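PDB 2GS5: YqgE/AlgH family protein from Corynebacterium diphtheriae NCTC 13129, which is of unknown function but belongs to the UPF0301 (AlgH) family of conserved bacterial proteins. Local coordinates for residues G18-A23 and R34-I39; V58-V63 and Q75-G80; Q86-V91 and M132-G137; D154-P159 and R179-P184; S170-G175 and Y188-V193. One frame throughout, in Å; residues are numbered along the deposited sequence.

Contact 1 of 5, residues G18-A23 and R34-I39; sequences GMVLVA and RSVILI
With its CG1 anti to the backbone N (chi1 177°), Val36 reaches across to Val20, whose own CG1 lies anti to the carbonyl carbon, and Val36 CG1 comes to rest 3.6 Å from Val20 CB. The two belong to neighbouring antiparallel strands, 19-23 and 36-42, in the mixed beta sheet of this AlgH-like fold. Leu21 and Ile37 form the hydrogen-bonded pair between them: Leu21 N reaches Ile37 O at 2.8 Å, and Ile37 N returns the bond to Leu21 O at 2.9 Å. The ladder runs on at both ends, from Ala23 N to Ser35 O and from Ile39 N to Met19 O, and Gly18 N closes it on Ile39 O. At the non-hydrogen-bonded pair Val20-Leu38, Val20 CA draws in to 3.2 Å from Ile37 O in a CA-H...O contact.

Val20, Val22, Val36 and Leu38 line one face of the sheet, where Trp174 of helix 173-179 covers Val22 and Val36. Leu21 and Ile37 point to the other face, against Trp155 of strand 155-159. That strand also bonds to the backbone of Val20 and Val22, so 19-23 is held along both edges. Beside them the Leu21 and Ile39 side chains cross at about a right angle, with Leu21 CD2 4.0 Å from Ile39 CD1.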
# COMPACT_ATOMS: atom_id res chain seq x y z
N GLY A 18 -4.45 -2.07 6.22
CA GLY A 18 -5.35 -1.23 5.44
C GLY A 18 -5.09 0.26 5.60
O GLY A 18 -5.67 1.06 4.87
N MSE A 19 -4.23 0.64 6.55
CA MSE A 19 -3.71 2.00 6.64
C MSE A 19 -2.51 2.13 5.75
O MSE A 19 -1.82 1.15 5.50
CB MSE A 19 -3.28 2.33 8.07
CG MSE A 19 -4.41 2.33 9.06
SE MSE A 19 -5.68 3.81 8.82
CE MSE A 19 -4.57 5.30 9.36
N VAL A 20 -2.26 3.35 5.28
CA VAL A 20 -1.00 3.68 4.62
C VAL A 20 -0.15 4.57 5.51
O VAL A 20 -0.65 5.38 6.29
CB VAL A 20 -1.20 4.36 3.25
CG1 VAL A 20 -1.66 3.33 2.22
CG2 VAL A 20 -2.18 5.51 3.33
N LEU A 21 1.16 4.36 5.40
CA LEU A 21 2.18 5.19 6.02
C LEU A 21 2.67 6.13 4.94
O LEU A 21 3.26 5.69 3.95
CB LEU A 21 3.33 4.33 6.52
CG LEU A 21 2.97 3.24 7.53
CD1 LEU A 21 4.15 2.29 7.79
CD2 LEU A 21 2.49 3.89 8.82
N VAL A 22 2.41 7.42 5.12
CA VAL A 22 2.77 8.42 4.12
C VAL A 22 4.09 9.05 4.52
O VAL A 22 4.20 9.62 5.60
CB VAL A 22 1.70 9.51 4.02
CG1 VAL A 22 2.06 10.50 2.91
CG2 VAL A 22 0.32 8.89 3.79
N ALA A 23 5.11 8.92 3.66
CA ALA A 23 6.45 9.45 3.98
C ALA A 23 6.43 10.96 4.21
O ALA A 23 5.81 11.72 3.45
CB ALA A 23 7.44 9.11 2.88
N ARG A 34 9.14 9.68 -0.45
CA ARG A 34 7.82 9.86 -1.05
C ARG A 34 7.07 8.54 -1.24
O ARG A 34 6.31 8.37 -2.19
CB ARG A 34 7.94 10.63 -2.37
CG ARG A 34 8.63 12.00 -2.22
CD ARG A 34 7.93 12.93 -1.21
NE ARG A 34 8.79 14.05 -0.79
CZ ARG A 34 8.73 15.28 -1.28
NH1 ARG A 34 9.55 16.21 -0.80
NH2 ARG A 34 7.86 15.61 -2.23
N SER A 35 7.28 7.62 -0.31
CA SER A 35 6.57 6.36 -0.32
C SER A 35 5.20 6.48 0.34
O SER A 35 4.93 7.39 1.14
CB SER A 35 7.39 5.26 0.36
OG SER A 35 7.73 5.57 1.69
N VAL A 36 4.33 5.55 -0.03
CA VAL A 36 3.02 5.38 0.58
C VAL A 36 2.89 3.90 0.86
O VAL A 36 2.60 3.11 -0.05
CB VAL A 36 1.88 5.82 -0.36
CG1 VAL A 36 0.52 5.56 0.27
CG2 VAL A 36 2.05 7.29 -0.75
N ILE A 37 3.14 3.51 2.11
CA ILE A 37 3.30 2.10 2.42
C ILE A 37 2.02 1.54 3.03
O ILE A 37 1.65 1.89 4.13
CB ILE A 37 4.51 1.85 3.33
CG1 ILE A 37 5.78 2.33 2.61
CG2 ILE A 37 4.63 0.35 3.68
CD1 ILE A 37 6.99 2.34 3.45
N LEU A 38 1.36 0.67 2.27
CA LEU A 38 0.17 -0.03 2.74
C LEU A 38 0.55 -1.11 3.73
O LEU A 38 1.30 -2.02 3.40
CB LEU A 38 -0.57 -0.66 1.57
CG LEU A 38 -1.80 -1.50 1.88
CD1 LEU A 38 -2.92 -0.64 2.44
CD2 LEU A 38 -2.27 -2.25 0.63
N ILE A 39 0.03 -1.00 4.95
CA ILE A 39 0.26 -2.02 5.98
C ILE A 39 -0.57 -3.26 5.64
O ILE A 39 -1.79 -3.18 5.49
CB ILE A 39 -0.08 -1.49 7.39
CG1 ILE A 39 0.82 -0.31 7.73
CG2 ILE A 39 0.02 -2.61 8.44
CD1 ILE A 39 0.43 0.41 9.00

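Contact 2 of 5, residues V58-V63 and Q75-G80; sequences VAVFNV and QALYIG
Val58 and Leu77 are joined where two short antiparallel strands meet around a single non-hydrogen-bonded pair, Ala59 with Ala76, whose CA atoms lie 4.2 Å apart. Leu77 N gives a bond of 2.8 Å to Val58 O, and Val60 N binds Gln75 O at 3.0 Å. Strand 76-79 pairs in parallel with strand 129-141 of the mixed sheet, so strand 58-59 adds a short antiparallel bridge beside it. Beyond Ala59 the first segment leaves the strand: Asn62 N turns back to Ala59 O and Val63 N to Val60 O, which brings Val63 round to face the second strand.

Leu77 is the apolar centre. Its CG stands anti to the carbonyl carbon (chi1 -69°), and the CD1 methyl beyond it meets Val63 CG2 at 3.7 Å and Val58 CG1 at 4.0 Å, each side chain crossing the leucine at a slant. The CG2 branch of Val60 instead lies over the peptide, 3.5 Å from Gln75 O, while Leu134 of strand 129-141 packs against both Val60 and Leu77.

A water takes the N-H of Phe61 and donates to Gln75 O at 2.8 Å. Gln75 O therefore accepts from both the Val60 amide and this water, so one carbonyl ties the strand pair to the first turn of the departing chain, with a polar, hydrated margin beside the valine-leucine cluster.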
# COMPACT_ATOMS: atom_id res chain seq x y z
N VAL A 58 9.26 -4.16 -14.85
CA VAL A 58 9.09 -5.59 -15.07
C VAL A 58 7.61 -5.92 -15.26
O VAL A 58 6.80 -5.72 -14.36
CB VAL A 58 9.65 -6.41 -13.88
CG1 VAL A 58 9.44 -7.91 -14.13
CG2 VAL A 58 11.13 -6.09 -13.66
N ALA A 59 7.26 -6.43 -16.44
CA ALA A 59 5.89 -6.83 -16.73
C ALA A 59 5.52 -8.06 -15.91
O ALA A 59 6.31 -8.99 -15.78
CB ALA A 59 5.72 -7.12 -18.22
N VAL A 60 4.30 -8.06 -15.38
CA VAL A 60 3.77 -9.22 -14.67
C VAL A 60 3.84 -10.48 -15.55
O VAL A 60 4.11 -11.58 -15.06
CB VAL A 60 2.31 -8.99 -14.20
CG1 VAL A 60 1.70 -10.26 -13.61
CG2 VAL A 60 2.25 -7.85 -13.19
N PHE A 61 3.62 -10.30 -16.86
CA PHE A 61 3.71 -11.41 -17.82
C PHE A 61 5.01 -12.21 -17.71
O PHE A 61 5.02 -13.43 -17.92
CB PHE A 61 3.53 -10.89 -19.25
CG PHE A 61 3.61 -11.97 -20.30
CD1 PHE A 61 2.46 -12.64 -20.70
CD2 PHE A 61 4.82 -12.31 -20.87
CE1 PHE A 61 2.53 -13.64 -21.66
CE2 PHE A 61 4.90 -13.31 -21.84
CZ PHE A 61 3.75 -13.97 -22.23
N ASN A 62 6.11 -11.54 -17.39
CA ASN A 62 7.41 -12.20 -17.34
C ASN A 62 7.72 -12.94 -16.04
O ASN A 62 8.72 -13.66 -15.96
CB ASN A 62 8.50 -11.19 -17.68
CG ASN A 62 8.47 -10.79 -19.14
OD1 ASN A 62 8.55 -11.65 -20.03
ND2 ASN A 62 8.33 -9.50 -19.41
N VAL A 63 6.84 -12.81 -15.05
CA VAL A 63 7.05 -13.42 -13.73
C VAL A 63 5.95 -14.43 -13.41
O VAL A 63 6.25 -15.59 -13.13
CB VAL A 63 7.12 -12.34 -12.63
CG1 VAL A 63 7.25 -12.98 -11.25
CG2 VAL A 63 8.28 -11.38 -12.91
N GLN A 75 0.16 -3.33 -16.01
CA GLN A 75 0.38 -4.69 -15.55
C GLN A 75 1.87 -4.96 -15.37
O GLN A 75 2.45 -5.82 -16.03
CB GLN A 75 -0.30 -5.68 -16.50
CG GLN A 75 -1.79 -5.42 -16.62
CD GLN A 75 -2.48 -6.30 -17.63
OE1 GLN A 75 -1.99 -6.50 -18.75
NE2 GLN A 75 -3.64 -6.83 -17.25
N ALA A 76 2.46 -4.18 -14.48
CA ALA A 76 3.87 -4.27 -14.14
C ALA A 76 3.96 -4.52 -12.64
O ALA A 76 3.07 -4.11 -11.88
CB ALA A 76 4.58 -2.96 -14.47
N LEU A 77 5.03 -5.17 -12.23
CA LEU A 77 5.31 -5.30 -10.81
C LEU A 77 5.62 -3.91 -10.26
O LEU A 77 6.33 -3.12 -10.89
CB LEU A 77 6.51 -6.22 -10.57
CG LEU A 77 6.31 -7.71 -10.90
CD1 LEU A 77 7.60 -8.49 -10.66
CD2 LEU A 77 5.18 -8.27 -10.06
N TYR A 78 5.07 -3.64 -9.08
CA TYR A 78 5.44 -2.45 -8.31
C TYR A 78 6.50 -2.88 -7.30
O TYR A 78 6.53 -4.04 -6.88
CB TYR A 78 4.19 -1.86 -7.64
CG TYR A 78 3.41 -0.95 -8.59
CD1 TYR A 78 2.93 -1.43 -9.80
CD2 TYR A 78 3.16 0.38 -8.27
CE1 TYR A 78 2.24 -0.61 -10.67
CE2 TYR A 78 2.47 1.22 -9.14
CZ TYR A 78 2.00 0.71 -10.34
OH TYR A 78 1.31 1.53 -11.22
N ILE A 79 7.38 -1.95 -6.93
CA ILE A 79 8.44 -2.25 -5.96
C ILE A 79 7.85 -2.02 -4.58
O ILE A 79 7.61 -0.88 -4.18
CB ILE A 79 9.66 -1.36 -6.18
CG1 ILE A 79 10.18 -1.55 -7.61
CG2 ILE A 79 10.76 -1.71 -5.16
CD1 ILE A 79 10.72 -2.93 -7.86
N GLY A 80 7.57 -3.10 -3.88
CA GLY A 80 6.94 -3.01 -2.57
C GLY A 80 7.84 -2.55 -1.45
O GLY A 80 7.38 -1.98 -0.46
O HOH W 1 2.27 -7.94 -17.90

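Contact 3 of 5, residues Q86-V91 and M132-G137; sequences QSVVGV and MRLFAG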
# COMPACT_ATOMS: atom_id res chain seq x y z
N GLN A 86 12.48 -10.76 -4.65
CA GLN A 86 12.06 -11.84 -5.55
C GLN A 86 10.75 -12.49 -5.09
O GLN A 86 10.28 -13.44 -5.71
CB GLN A 86 13.17 -12.87 -5.69
CG GLN A 86 14.45 -12.29 -6.31
CD GLN A 86 14.20 -11.61 -7.65
OE1 GLN A 86 13.79 -12.26 -8.62
NE2 GLN A 86 14.45 -10.30 -7.72
N SER A 87 10.15 -11.96 -4.03
CA SER A 87 8.87 -12.43 -3.54
C SER A 87 7.78 -11.43 -3.90
O SER A 87 7.99 -10.22 -3.83
CB SER A 87 8.94 -12.69 -2.05
OG SER A 87 9.89 -13.71 -1.78
N VAL A 88 6.63 -11.94 -4.32
CA VAL A 88 5.54 -11.10 -4.82
C VAL A 88 4.29 -11.25 -3.95
O VAL A 88 3.93 -12.38 -3.59
CB VAL A 88 5.22 -11.48 -6.28
CG1 VAL A 88 4.05 -10.65 -6.82
CG2 VAL A 88 6.45 -11.29 -7.14
N VAL A 89 3.68 -10.11 -3.62
CA VAL A 89 2.43 -9.96 -2.87
C VAL A 89 1.36 -9.45 -3.84
O VAL A 89 1.65 -8.58 -4.65
CB VAL A 89 2.57 -8.86 -1.73
CG1 VAL A 89 1.21 -8.50 -1.09
CG2 VAL A 89 3.54 -9.31 -0.68
N GLY A 90 0.14 -9.96 -3.75
CA GLY A 90 -1.00 -9.39 -4.49
C GLY A 90 -1.92 -8.65 -3.54
O GLY A 90 -2.32 -9.22 -2.52
N VAL A 91 -2.25 -7.41 -3.87
CA VAL A 91 -3.26 -6.65 -3.15
C VAL A 91 -4.43 -6.40 -4.10
O VAL A 91 -4.25 -5.87 -5.20
CB VAL A 91 -2.72 -5.31 -2.62
CG1 VAL A 91 -3.80 -4.60 -1.82
CG2 VAL A 91 -1.50 -5.54 -1.72
N MSE A 132 -6.49 -5.27 -8.94
CA MSE A 132 -5.41 -5.95 -8.24
C MSE A 132 -4.06 -5.43 -8.72
O MSE A 132 -3.90 -5.07 -9.88
CB MSE A 132 -5.50 -7.46 -8.48
CG MSE A 132 -4.56 -8.29 -7.64
SE MSE A 132 -4.78 -10.15 -8.13
CE MSE A 132 -3.44 -10.16 -9.55
N ARG A 133 -3.08 -5.41 -7.82
CA ARG A 133 -1.73 -4.97 -8.15
C ARG A 133 -0.74 -5.89 -7.47
O ARG A 133 -1.01 -6.38 -6.36
CB ARG A 133 -1.53 -3.52 -7.68
CG ARG A 133 -0.19 -2.90 -8.07
CD ARG A 133 -0.32 -1.41 -8.31
NE ARG A 133 -1.03 -1.15 -9.56
CZ ARG A 133 -1.48 0.04 -9.94
NH1 ARG A 133 -1.33 1.10 -9.16
NH2 ARG A 133 -2.12 0.16 -11.11
N LEU A 134 0.38 -6.14 -8.13
CA LEU A 134 1.41 -7.06 -7.64
C LEU A 134 2.65 -6.28 -7.22
O LEU A 134 3.09 -5.38 -7.92
CB LEU A 134 1.77 -8.08 -8.71
CG LEU A 134 0.64 -9.05 -9.05
CD1 LEU A 134 0.99 -9.89 -10.26
CD2 LEU A 134 0.32 -9.96 -7.87
N PHE A 135 3.20 -6.67 -6.07
CA PHE A 135 4.33 -5.97 -5.47
C PHE A 135 5.49 -6.91 -5.22
O PHE A 135 5.32 -7.94 -4.59
CB PHE A 135 3.92 -5.32 -4.16
CG PHE A 135 2.77 -4.38 -4.31
CD1 PHE A 135 2.99 -3.02 -4.52
CD2 PHE A 135 1.46 -4.86 -4.31
CE1 PHE A 135 1.93 -2.15 -4.71
CE2 PHE A 135 0.40 -3.99 -4.48
CZ PHE A 135 0.63 -2.64 -4.69
N ALA A 136 6.66 -6.52 -5.71
CA ALA A 136 7.90 -7.26 -5.50
C ALA A 136 8.62 -6.64 -4.32
O ALA A 136 8.93 -5.45 -4.34
CB ALA A 136 8.77 -7.21 -6.76
N GLY A 137 8.88 -7.43 -3.29
CA GLY A 137 9.56 -6.95 -2.10
C GLY A 137 8.60 -6.30 -1.13
O GLY A 137 7.43 -6.05 -1.46
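Val91 and Phe135 make the tight end of this strand pair: Val91 CG2 is 3.7 Å from Phe135 CE2, approaching the ring obliquely. The ring is brought beside Val91 by its first torsion, with CG anti to the carbonyl carbon (chi1 -57°), and Val89 O lies at the ring edge, 3.7 Å from Phe135 CD2. Next to it, on the other face, Leu134 CD2 sits 3.7 Å from Gly90 CA, filling the side on which glycine carries no side chain. At the same end Met132 CG rests 3.5 Å from Val91 O. Helix 162-166 covers Val91 through Val165, and Tyr78 of strand 76-79 touches Phe135.

Toward Ser87 the contact thins out. Val88 CG1 still meets Leu134 CB, at 3.9 Å, but Val88 and Val89 are only partly buried and Ser87 is exposed. Here the backbone does most of the work, with Gly137 N bound to Ser87 O at 3.0 Å. Gly137 has a positive phi of 85°, backbone geometry that favours glycine, just where the chain turns a corner.

Val89 and Phe135 form a hydrogen-bonded pair in the middle, and Val91 and Arg133 another at the tight end, each with two N-H...O bonds; Phe135 N meets Val89 O at 2.8 Å. This is a regular antiparallel ladder between strands 87-94 and 129-141, the latter also pairing in parallel with strand 76-79 in the mixed sheet.

Contact 4 of 5, residues D154-P159 and R179-P184; sequences DWFVAP and RRQPMP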
# COMPACT_ATOMS: atom_id res chain seq x y z
N ASP A 154 8.24 10.72 10.98
CA ASP A 154 8.63 10.09 9.69
C ASP A 154 7.46 9.75 8.79
O ASP A 154 7.59 9.75 7.55
CB ASP A 154 9.39 8.78 9.92
CG ASP A 154 10.77 8.97 10.51
OD1 ASP A 154 11.18 10.13 10.79
OD2 ASP A 154 11.44 7.93 10.72
N TRP A 155 6.32 9.44 9.40
CA TRP A 155 5.16 8.93 8.68
C TRP A 155 3.89 9.58 9.18
O TRP A 155 3.80 9.91 10.36
CB TRP A 155 5.00 7.43 8.93
CG TRP A 155 6.21 6.62 8.70
CD1 TRP A 155 7.02 6.09 9.65
CD2 TRP A 155 6.75 6.22 7.44
NE1 TRP A 155 8.03 5.39 9.07
CE2 TRP A 155 7.90 5.46 7.71
CE3 TRP A 155 6.38 6.44 6.11
CZ2 TRP A 155 8.68 4.92 6.70
CZ3 TRP A 155 7.16 5.89 5.10
CH2 TRP A 155 8.30 5.14 5.40
N PHE A 156 2.93 9.74 8.29
CA PHE A 156 1.57 10.09 8.65
C PHE A 156 0.69 8.89 8.30
O PHE A 156 0.71 8.39 7.18
CB PHE A 156 1.10 11.34 7.91
CG PHE A 156 -0.27 11.81 8.30
CD1 PHE A 156 -0.45 12.65 9.39
CD2 PHE A 156 -1.39 11.41 7.58
CE1 PHE A 156 -1.73 13.09 9.74
CE2 PHE A 156 -2.64 11.83 7.93
CZ PHE A 156 -2.82 12.66 9.01
N VAL A 157 -0.07 8.42 9.29
CA VAL A 157 -0.91 7.25 9.13
C VAL A 157 -2.28 7.68 8.64
O VAL A 157 -2.92 8.52 9.28
CB VAL A 157 -1.03 6.48 10.45
CG1 VAL A 157 -1.87 5.21 10.30
CG2 VAL A 157 0.34 6.14 10.94
N ALA A 158 -2.71 7.14 7.51
CA ALA A 158 -4.00 7.50 6.90
C ALA A 158 -4.69 6.28 6.32
O ALA A 158 -4.04 5.31 5.95
CB ALA A 158 -3.79 8.52 5.79
N PRO A 159 -6.03 6.32 6.27
CA PRO A 159 -6.70 5.20 5.59
C PRO A 159 -6.36 5.12 4.10
O PRO A 159 -6.31 6.13 3.42
CB PRO A 159 -8.19 5.48 5.80
CG PRO A 159 -8.28 6.86 6.32
CD PRO A 159 -6.96 7.31 6.82
N ARG A 179 -3.23 14.97 -0.59
CA ARG A 179 -4.40 15.83 -0.86
C ARG A 179 -5.70 15.43 -0.14
O ARG A 179 -6.60 16.27 0.02
CB ARG A 179 -4.66 15.92 -2.36
CG ARG A 179 -3.82 16.97 -3.03
CD ARG A 179 -4.13 17.02 -4.52
NE ARG A 179 -3.45 15.97 -5.27
CZ ARG A 179 -2.16 16.01 -5.61
NH1 ARG A 179 -1.63 15.02 -6.32
NH2 ARG A 179 -1.40 17.03 -5.26
N ARG A 180 -5.80 14.17 0.30
CA ARG A 180 -6.96 13.69 1.06
C ARG A 180 -6.89 13.99 2.55
O ARG A 180 -7.88 13.79 3.27
CB ARG A 180 -7.09 12.17 0.96
CG ARG A 180 -7.34 11.60 -0.39
CD ARG A 180 -8.00 10.23 -0.26
NE ARG A 180 -7.20 9.24 0.48
CZ ARG A 180 -6.33 8.40 -0.08
NH1 ARG A 180 -6.10 8.42 -1.39
NH2 ARG A 180 -5.68 7.52 0.67
N GLN A 181 -5.73 14.42 3.04
CA GLN A 181 -5.50 14.53 4.49
C GLN A 181 -5.89 15.90 5.02
O GLN A 181 -6.06 16.82 4.25
CB GLN A 181 -4.04 14.21 4.80
CG GLN A 181 -3.56 12.87 4.23
CD GLN A 181 -4.55 11.74 4.49
OE1 GLN A 181 -5.08 11.63 5.59
NE2 GLN A 181 -4.80 10.90 3.49
N PRO A 182 -6.08 16.01 6.35
CA PRO A 182 -6.42 17.29 6.94
C PRO A 182 -5.38 18.36 6.64
O PRO A 182 -4.20 18.06 6.47
CB PRO A 182 -6.45 16.99 8.45
CG PRO A 182 -6.75 15.55 8.53
CD PRO A 182 -6.00 14.95 7.38
N MSE A 183 -5.82 19.61 6.61
CA MSE A 183 -4.88 20.71 6.50
C MSE A 183 -3.91 20.66 7.67
O MSE A 183 -4.28 20.27 8.78
CB MSE A 183 -5.61 22.05 6.47
CG MSE A 183 -6.32 22.31 5.17
SE MSE A 183 -5.10 22.75 3.71
CE MSE A 183 -4.69 24.58 4.22
N PRO A 184 -2.66 21.08 7.44
CA PRO A 184 -2.12 21.66 6.21
C PRO A 184 -1.51 20.68 5.20
O PRO A 184 -0.82 21.12 4.29
CB PRO A 184 -1.01 22.56 6.75
CG PRO A 184 -0.46 21.77 7.89
CD PRO A 184 -1.64 21.07 8.51
O HOH W 2 -6.85 8.83 3.47
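Arg180 meets Pro159, and Gln181 meets Ala158 and Phe156, where the loop after helix 173-179 reaches strand 155-159. Arg180 NH2 donates to Pro159 O at 3.1 Å; the donor lies in the carbonyl plane, but the bond is bent, and the oxygen sits 19° out of the guanidinium plane. Alongside, the Gln181 amide is laid over Ala158, with Ala158 CB 3.4 Å from Gln181 OE1 and 3.5 Å from Gln181 NE2. The same OE1 meets the edge of the Phe156 ring, 3.4 Å from Phe156 CE2, with the ring and amide planes 55° apart. Pro182 CD approaches that ring obliquely, 4.2 Å from Phe156 CZ.

One water gathers the polar ends. It donates to Pro159 O at 2.8 Å and accepts from Arg180 NE and from Gln181 NE2, the latter at 2.9 Å.

Further out, several partners set these groups in place. The glutamine chain bends at chi2 (-46°), folding its amide back so that NE2 also bonds to Val177 O of helix 173-179. Arg180 NH2 has a salt bridge to Asp164, and Phe2 meets the Phe156 ring from the N-terminal end of the chain.

Pro159 O thus receives both a guanidinium N-H and a water, while the amide's two N-H groups are shared between that water and Val177 O. Its OE1 faces C-H groups of the ring and the alanine across this contact, so the joint is polar at the strand end and mainly van der Waals at Phe156.

Contact 5 of 5, residues S170-G175 and Y188-V193; sequences SVDVWG and YSTFPV
Asp172 and Thr190 supply the hydrogen bond that joins the two segments: Thr190 OG1 donates to Asp172 OD2 at 2.6 Å, on the syn side of the carboxylate but 31° out of its plane. The aspartate's CG is anti to the backbone N (chi1 -177°), which turns the group both toward Thr190 and back over the start of helix 173-179. There Asp172 is a true N-cap: its OD1 accepts from Gly175 N at 2.9 Å with an angle of 170° at the hydrogen, though the donor comes from well above the carboxylate plane. A water donates to Asp172 OD2 at 3.0 Å and to Phe191 O, adding a bridge between the segments. Thr190 N is buried here without a partner.

One weaker CA-H...O contact follows. Gly175 CA approaches Thr190 O at 3.4 Å, a close passage on the side where glycine has no side chain. Thr190 O also accepts from Arg179 of the same helix.

Van der Waals contacts fill in the ends. The Trp174 indole turns its edge to the C-terminal segment, with CH2 3.4 Å from Tyr188 O and CE3 3.5 Å from Thr190 OG1, while its NE1 bonds to Ala23 O in the sheet. At the opposite end Pro192 CG lies 3.2 Å from Ser170 O, and Pro192 CD packs on Asp172 CB.

One carboxylate therefore serves two tasks, capping with one oxygen and binding the tail with the other. The hydroxyl, the water and the helix N-terminus would be expected to favour its charged form, whereas Thr190 O, an acceptor close to OD2, would work against it.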
# COMPACT_ATOMS: atom_id res chain seq x y z
N SER A 170 0.29 7.13 -14.46
CA SER A 170 0.55 8.57 -14.59
C SER A 170 0.38 9.33 -13.27
O SER A 170 0.65 10.53 -13.20
CB SER A 170 -0.38 9.17 -15.64
OG SER A 170 -1.74 9.02 -15.26
N VAL A 171 -0.06 8.63 -12.22
CA VAL A 171 -0.47 9.25 -10.96
C VAL A 171 0.71 9.45 -10.02
O VAL A 171 1.64 8.64 -9.99
CB VAL A 171 -1.56 8.38 -10.26
CG1 VAL A 171 -1.65 8.65 -8.75
CG2 VAL A 171 -2.90 8.58 -10.94
N ASP A 172 0.66 10.54 -9.25
CA ASP A 172 1.59 10.77 -8.15
C ASP A 172 0.86 10.24 -6.91
O ASP A 172 0.02 10.92 -6.33
CB ASP A 172 1.90 12.27 -8.03
CG ASP A 172 2.91 12.58 -6.94
OD1 ASP A 172 3.10 11.75 -6.04
OD2 ASP A 172 3.52 13.67 -7.00
N VAL A 173 1.16 9.00 -6.53
CA VAL A 173 0.39 8.35 -5.47
C VAL A 173 0.55 9.10 -4.15
O VAL A 173 -0.43 9.35 -3.43
CB VAL A 173 0.77 6.87 -5.31
CG1 VAL A 173 0.06 6.27 -4.10
CG2 VAL A 173 0.42 6.09 -6.56
N TRP A 174 1.79 9.48 -3.85
CA TRP A 174 2.09 10.24 -2.64
C TRP A 174 1.34 11.57 -2.62
O TRP A 174 0.69 11.91 -1.63
CB TRP A 174 3.61 10.44 -2.52
CG TRP A 174 4.04 11.13 -1.27
CD1 TRP A 174 4.36 10.54 -0.08
CD2 TRP A 174 4.23 12.53 -1.09
NE1 TRP A 174 4.73 11.49 0.84
CE2 TRP A 174 4.66 12.73 0.25
CE3 TRP A 174 4.08 13.65 -1.92
CZ2 TRP A 174 4.93 13.99 0.77
CZ3 TRP A 174 4.35 14.91 -1.40
CH2 TRP A 174 4.77 15.07 -0.07
N GLY A 175 1.41 12.31 -3.72
CA GLY A 175 0.67 13.56 -3.84
C GLY A 175 -0.83 13.41 -3.66
O GLY A 175 -1.46 14.21 -2.96
N TYR A 188 1.60 20.55 0.98
CA TYR A 188 2.89 19.94 0.67
C TYR A 188 2.77 18.86 -0.42
O TYR A 188 3.75 18.22 -0.79
CB TYR A 188 3.52 19.39 1.95
CG TYR A 188 3.49 20.42 3.07
CD1 TYR A 188 4.33 21.52 3.04
CD2 TYR A 188 2.58 20.32 4.11
CE1 TYR A 188 4.30 22.48 4.05
CE2 TYR A 188 2.53 21.28 5.13
CZ TYR A 188 3.39 22.36 5.09
OH TYR A 188 3.38 23.32 6.08
N SER A 189 1.56 18.68 -0.97
CA SER A 189 1.34 17.67 -1.99
C SER A 189 1.93 18.07 -3.33
O SER A 189 2.09 19.26 -3.61
CB SER A 189 -0.14 17.38 -2.14
OG SER A 189 -0.83 18.46 -2.70
N THR A 190 2.21 17.06 -4.16
CA THR A 190 2.83 17.27 -5.46
C THR A 190 1.98 16.67 -6.59
O THR A 190 1.21 15.74 -6.37
CB THR A 190 4.22 16.61 -5.52
OG1 THR A 190 4.13 15.28 -4.99
CG2 THR A 190 5.21 17.40 -4.69
N PHE A 191 2.14 17.21 -7.79
CA PHE A 191 1.49 16.66 -8.99
C PHE A 191 2.53 16.06 -9.94
O PHE A 191 3.70 16.43 -9.88
CB PHE A 191 0.71 17.76 -9.71
CG PHE A 191 -0.55 18.16 -9.02
CD1 PHE A 191 -0.62 19.32 -8.27
CD2 PHE A 191 -1.68 17.35 -9.09
CE1 PHE A 191 -1.79 19.69 -7.62
CE2 PHE A 191 -2.86 17.71 -8.45
CZ PHE A 191 -2.91 18.87 -7.71
N PRO A 192 2.10 15.12 -10.81
CA PRO A 192 3.03 14.51 -11.77
C PRO A 192 3.74 15.57 -12.62
O PRO A 192 3.11 16.54 -13.06
CB PRO A 192 2.12 13.64 -12.64
CG PRO A 192 0.94 13.35 -11.80
CD PRO A 192 0.74 14.57 -10.94
N VAL A 193 5.04 15.36 -12.85
CA VAL A 193 5.86 16.31 -13.60
C VAL A 193 6.84 15.59 -14.54
O VAL A 193 6.99 14.37 -14.49
CB VAL A 193 6.67 17.23 -12.66
CG1 VAL A 193 5.75 18.20 -11.94
CG2 VAL A 193 7.48 16.41 -11.67
O HOH W 3 5.50 14.78 -8.94

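Overall arrangement
Contacts 1 and 3 are the buried ones, both antiparallel ladders of the same mixed sheet with mostly aliphatic side chains; they touch where Leu38 meets Val91. Contact 2 lies farther out, about 8 Å from contact 3 between centres, and joins it through strand 76-79, which pairs with 129-141. Contact 4 shares an edge with contact 1, since strand 155-159 pairs with 19-23, but its second segment is loop, and polar side chains and water replace the ladder. Contact 5 is a surface contact built round a helix N-cap; Trp174 ties it to contact 1 and Arg179 to contact 4. Contacts 2 and 4 stand on opposite sides of the chain's centre, about 28 Å apart between centres.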